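PDB 2ZBC: transcription regulator AsnC/Lrp ligand binding domain-containing protein from Sulfolobus tokodaii, which binds isoleucine between its subunits as a stand-alone RAM (Lrp/AsnC-type ligand-binding) module, probably linked to the control of amino-acid metabolism. Local coordinates for residues E20-M25 against Y38-K43; V42-D47 against N58-L63. All coordinates share one frame; numbering follows the deposited sequence.

Contact 1. Residues E20-M25 against Y38-K43; sequences ERLKSM and YDIVVK. With ILE (isoleucine), chain J.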
# COMPACT_ATOMS: atom_id res chain seq x y z
N GLU A 20 6.84 -6.97 25.03
CA GLU A 20 7.24 -6.94 26.45
C GLU A 20 7.31 -5.50 27.04
O GLU A 20 6.85 -5.30 28.12
CB GLU A 20 8.58 -7.65 26.63
CG GLU A 20 9.26 -7.62 28.02
CD GLU A 20 10.54 -8.53 28.09
OE1 GLU A 20 11.51 -8.45 27.20
OE2 GLU A 20 10.54 -9.37 29.05
N ARG A 21 7.86 -4.54 26.29
CA ARG A 21 7.94 -3.15 26.74
C ARG A 21 6.54 -2.61 26.88
O ARG A 21 6.17 -2.00 27.92
CB ARG A 21 8.68 -2.30 25.74
CG ARG A 21 10.21 -2.66 25.64
CD ARG A 21 11.01 -1.75 24.69
NE ARG A 21 12.37 -2.25 24.52
CZ ARG A 21 13.34 -1.98 25.40
NH1 ARG A 21 13.13 -1.13 26.43
NH2 ARG A 21 14.51 -2.48 25.20
N LEU A 22 5.72 -2.87 25.84
CA LEU A 22 4.39 -2.31 25.81
C LEU A 22 3.52 -2.74 26.98
O LEU A 22 2.71 -1.90 27.51
CB LEU A 22 3.68 -2.51 24.47
CG LEU A 22 4.25 -1.69 23.32
CD1 LEU A 22 3.81 -2.37 21.98
CD2 LEU A 22 3.93 -0.19 23.37
N LYS A 23 3.67 -3.99 27.41
CA LYS A 23 2.86 -4.55 28.52
C LYS A 23 2.86 -3.68 29.78
O LYS A 23 1.89 -3.70 30.53
CB LYS A 23 3.40 -5.91 29.04
CG LYS A 23 3.44 -6.99 28.11
CD LYS A 23 3.77 -8.39 28.79
CE LYS A 23 4.90 -8.36 29.85
NZ LYS A 23 5.63 -9.71 30.04
N SER A 24 3.96 -2.97 30.03
CA SER A 24 4.21 -2.30 31.32
C SER A 24 3.66 -0.90 31.34
O SER A 24 3.67 -0.24 32.38
CB SER A 24 5.71 -2.19 31.59
OG SER A 24 6.13 -3.48 31.90
N MSE A 25 3.15 -0.44 30.22
CA MSE A 25 2.76 0.97 30.15
C MSE A 25 1.21 1.05 30.38
O MSE A 25 0.46 0.28 29.80
CB MSE A 25 3.25 1.57 28.85
CG MSE A 25 4.93 2.00 28.73
SE MSE A 25 4.99 1.82 26.83
CE MSE A 25 3.46 1.10 26.33
N TYR A 38 1.17 -5.89 9.57
CA TYR A 38 1.60 -5.26 10.81
C TYR A 38 1.98 -6.34 11.83
O TYR A 38 1.63 -7.53 11.67
CB TYR A 38 0.43 -4.35 11.39
CG TYR A 38 -0.15 -3.46 10.35
CD1 TYR A 38 0.49 -2.30 9.97
CD2 TYR A 38 -1.35 -3.78 9.73
CE1 TYR A 38 -0.04 -1.53 9.02
CE2 TYR A 38 -1.89 -3.00 8.78
CZ TYR A 38 -1.22 -1.88 8.41
OH TYR A 38 -1.78 -1.15 7.38
N ASP A 39 2.75 -5.94 12.84
CA ASP A 39 3.36 -6.84 13.75
C ASP A 39 2.77 -6.80 15.13
O ASP A 39 2.68 -7.87 15.77
CB ASP A 39 4.78 -6.48 13.92
CG ASP A 39 5.56 -6.60 12.58
OD1 ASP A 39 5.14 -7.42 11.75
OD2 ASP A 39 6.52 -5.84 12.33
N ILE A 40 2.36 -5.60 15.57
CA ILE A 40 1.69 -5.48 16.87
C ILE A 40 0.53 -4.49 16.80
O ILE A 40 0.59 -3.48 16.08
CB ILE A 40 2.68 -4.92 17.90
CG1 ILE A 40 3.90 -5.83 18.10
CG2 ILE A 40 2.03 -4.59 19.22
CD1 ILE A 40 4.94 -5.29 19.03
N VAL A 41 -0.53 -4.79 17.56
CA VAL A 41 -1.75 -3.96 17.61
C VAL A 41 -1.84 -3.57 19.06
O VAL A 41 -1.81 -4.41 19.90
CB VAL A 41 -3.03 -4.70 17.17
CG1 VAL A 41 -4.24 -3.80 17.45
CG2 VAL A 41 -2.96 -5.19 15.80
N VAL A 42 -1.90 -2.28 19.35
CA VAL A 42 -2.14 -1.84 20.72
C VAL A 42 -3.40 -0.99 20.77
O VAL A 42 -3.70 -0.26 19.81
CB VAL A 42 -0.98 -1.01 21.32
CG1 VAL A 42 0.24 -1.88 21.63
CG2 VAL A 42 -0.60 0.09 20.50
N LYS A 43 -4.15 -1.11 21.84
CA LYS A 43 -5.16 -0.09 22.17
C LYS A 43 -4.56 0.88 23.17
O LYS A 43 -3.99 0.48 24.18
CB LYS A 43 -6.42 -0.75 22.70
CG LYS A 43 -7.63 0.23 22.72
CD LYS A 43 -8.91 -0.63 22.71
CE LYS A 43 -9.91 -0.16 23.69
NZ LYS A 43 -10.27 1.21 23.50
N ILE J . 3.61 -9.65 11.23
CA ILE J . 4.80 -10.55 11.01
C ILE J . 4.57 -11.54 9.95
O ILE J . 3.39 -11.68 9.55
CB ILE J . 5.28 -11.20 12.31
CG1 ILE J . 4.37 -12.35 12.80
CG2 ILE J . 5.51 -10.19 13.35
CD1 ILE J . 4.95 -13.13 13.99
OXT ILE J . 5.60 -12.08 9.52
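Leu22 CD1 reaches from helix 15-22 onto Ile40 and Val42 of strand 40-45, a helix-on-sheet contact within the ferredoxin-like βαββαβ fold of the RAM domain. The side chains of Leu22 and Ile40 point at one another tip to tip, with Leu22 CD1 4.0 Å from Ile40 CG2. Val42 is met differently: its side chain crosses that of Leu22 at about a right angle, and Val42 CG1 comes to 3.6 Å from Leu22 CD1. Ile40 CG2, anti to the backbone nitrogen, and Val42 CG1, anti to the carbonyl carbon (chi1 -72°), are the methyls that Leu22 meets. The contact is wholly apolar and buries 108 Å².

Where the strand begins, Asp39 and Ile40 both face Ile8 in a classic beta bulge, and Asp39 turns to the bound isoleucine. Its OD2 accepts from Thr10 N and forms a salt bridge with Arg61 of a third subunit, which together would fix the rotation of the carboxylate. An asparagine here would probably deprive the ligand's ammonium of this carboxylate and that arginine of one of its acidic partners. The N of ILE (chain J) donates to Asp39 OD1 at 2.8 Å. Tyr38 O lies 2.9 Å from N of ILE (chain J). On the apolar side of the ligand, CG2 of ILE (chain J) lies 3.7 Å from Asp39 CG.

Contact 2. Residues V42-D47 against N58-L63; sequences VKVEAD and NTIRKL. With ILE (isoleucine), chain I.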
# COMPACT_ATOMS: atom_id res chain seq x y z
N VAL A 42 -1.90 -2.28 19.35
CA VAL A 42 -2.14 -1.84 20.72
C VAL A 42 -3.40 -0.99 20.77
O VAL A 42 -3.70 -0.26 19.81
CB VAL A 42 -0.98 -1.01 21.32
CG1 VAL A 42 0.24 -1.88 21.63
CG2 VAL A 42 -0.60 0.09 20.50
N LYS A 43 -4.15 -1.11 21.84
CA LYS A 43 -5.16 -0.09 22.17
C LYS A 43 -4.56 0.88 23.17
O LYS A 43 -3.99 0.48 24.18
CB LYS A 43 -6.42 -0.75 22.70
CG LYS A 43 -7.63 0.23 22.72
CD LYS A 43 -8.91 -0.63 22.71
CE LYS A 43 -9.91 -0.16 23.69
NZ LYS A 43 -10.27 1.21 23.50
N VAL A 44 -4.66 2.16 22.89
CA VAL A 44 -4.09 3.16 23.76
C VAL A 44 -5.23 3.97 24.29
O VAL A 44 -6.07 4.35 23.54
CB VAL A 44 -3.16 4.09 23.00
CG1 VAL A 44 -2.73 5.24 23.87
CG2 VAL A 44 -1.99 3.32 22.47
N GLU A 45 -5.30 4.14 25.59
CA GLU A 45 -6.24 5.08 26.22
C GLU A 45 -5.43 6.10 26.98
O GLU A 45 -4.59 5.74 27.84
CB GLU A 45 -7.17 4.29 27.16
CG GLU A 45 -8.21 5.12 27.97
CD GLU A 45 -9.31 5.77 27.13
OE1 GLU A 45 -9.69 5.18 26.06
OE2 GLU A 45 -9.77 6.89 27.56
N ALA A 46 -5.55 7.38 26.63
CA ALA A 46 -4.85 8.38 27.36
C ALA A 46 -5.90 9.43 27.84
O ALA A 46 -7.04 9.48 27.37
CB ALA A 46 -3.78 9.02 26.56
N ASP A 47 -5.44 10.25 28.73
CA ASP A 47 -6.30 11.18 29.46
C ASP A 47 -6.72 12.32 28.53
O ASP A 47 -7.79 12.92 28.67
CB ASP A 47 -5.51 11.74 30.66
CG ASP A 47 -5.40 10.79 31.82
OD1 ASP A 47 -6.07 9.76 31.93
OD2 ASP A 47 -4.62 11.06 32.70
N ASN A 58 6.68 10.14 21.77
CA ASN A 58 7.81 10.12 22.68
C ASN A 58 8.10 8.84 23.44
O ASN A 58 9.13 8.74 24.08
CB ASN A 58 7.87 11.44 23.56
CG ASN A 58 8.05 12.69 22.70
OD1 ASN A 58 7.28 13.65 22.78
ND2 ASN A 58 9.03 12.68 21.90
N THR A 59 7.18 7.90 23.42
CA THR A 59 7.36 6.59 24.02
C THR A 59 7.30 5.60 22.92
O THR A 59 8.35 5.11 22.56
CB THR A 59 6.35 6.33 25.14
OG1 THR A 59 6.49 7.38 26.13
CG2 THR A 59 6.61 5.10 25.84
N ILE A 60 6.14 5.35 22.31
CA ILE A 60 6.03 4.18 21.41
C ILE A 60 7.04 4.31 20.27
O ILE A 60 7.84 3.35 20.00
CB ILE A 60 4.60 3.99 20.77
CG1 ILE A 60 3.48 3.81 21.78
CG2 ILE A 60 4.60 2.70 19.87
CD1 ILE A 60 2.16 3.43 21.14
N ARG A 61 7.01 5.46 19.58
CA ARG A 61 7.92 5.70 18.45
C ARG A 61 9.42 5.89 18.77
O ARG A 61 10.22 6.11 17.85
CB ARG A 61 7.43 6.87 17.57
CG ARG A 61 6.17 6.49 16.86
CD ARG A 61 5.44 7.59 16.19
NE ARG A 61 6.12 8.29 15.13
CZ ARG A 61 6.18 7.87 13.88
NH1 ARG A 61 5.61 6.74 13.50
NH2 ARG A 61 6.79 8.63 12.99
N LYS A 62 9.75 5.92 20.06
CA LYS A 62 11.13 5.92 20.49
C LYS A 62 11.58 4.60 21.08
O LYS A 62 12.72 4.50 21.51
CB LYS A 62 11.37 7.12 21.39
CG LYS A 62 11.36 8.40 20.53
CD LYS A 62 11.63 9.69 21.27
CE LYS A 62 11.66 10.96 20.36
NZ LYS A 62 13.11 11.33 19.98
N LEU A 63 10.72 3.60 21.18
CA LEU A 63 11.13 2.33 21.77
C LEU A 63 12.10 1.63 20.84
O LEU A 63 11.89 1.61 19.61
CB LEU A 63 9.94 1.41 21.96
CG LEU A 63 8.85 1.82 22.99
CD1 LEU A 63 7.79 0.78 22.99
CD2 LEU A 63 9.41 2.09 24.42
N ILE I . 1.69 9.25 11.86
CA ILE I . 2.20 8.53 13.06
C ILE I . 1.15 7.58 13.68
O ILE I . -0.00 7.64 13.17
CB ILE I . 2.64 9.53 14.12
CG1 ILE I . 1.44 10.21 14.78
CG2 ILE I . 3.43 10.62 13.47
CD1 ILE I . 1.88 11.23 15.78
OXT ILE I . 1.50 6.80 14.63
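Ile60 CD1, on helix 49-60, faces two valines of strand 40-45 at equal distance: Val42 CG2 and Val44 CG2 are each 4.4 Å from it. The extended chi2 of Ile60 (-172°) carries CD1 out toward the valines, across part of the 10.2 Å between the CA atoms of Val42 and Ile60. The two valines are alternate residues of the strand, and both point toward the helix. These three buried residues form the packed part of the contact, which is slight: 62 Å² is covered in all, and the spacings are at the long end of the van der Waals range.

Away from these three the segments are looser: Glu45, Asp47 and Lys62 are exposed. Past Ile60, a type I turn closed by Leu63 N on Ile60 O at 3.1 Å redirects the chain. Arg61, in this turn, is directed to a bound isoleucine instead: the ligand's CG2 sits 3.7 Å above one face of the guanidinium, offset toward its rim. Arg61 NE is held by a salt bridge to Glu15 of a fourth subunit and NH1 by Thr69 OG1, which would fix the turn of the guanidinium beside the ligand.

Around the packed part, Val6 and Ile8 of strand 3-10, Leu52 and Phe55 of helix 49-60, Val31 of strand 28-34 and Leu22 of helix 15-22 continue the apolar layer between helices and sheet.

Overall arrangement
Contacts 1 and 2 share Val42, whose two methyls divide the work: CG1 serves helix 15-22 and CG2 serves helix 49-60. Their centres are 9 Å apart, and segments 20-25 and 58-63 also meet directly, with Leu22 CD2 4.0 Å from Leu63 CD1 and the SE of Met25, a selenomethionine, 3.8 Å from Thr59 CG2. Each contact also borders an isoleucine site: Asp39 binds the ligand nitrogen and Arg61 lies over the ligand's CB and CG2, in sites completed by different neighbouring subunits. The bound isoleucine thus bridges subunits. The Val42 side chain, about 9 Å from one isoleucine and 13 Å from another (nearest atoms), belongs to neither pocket.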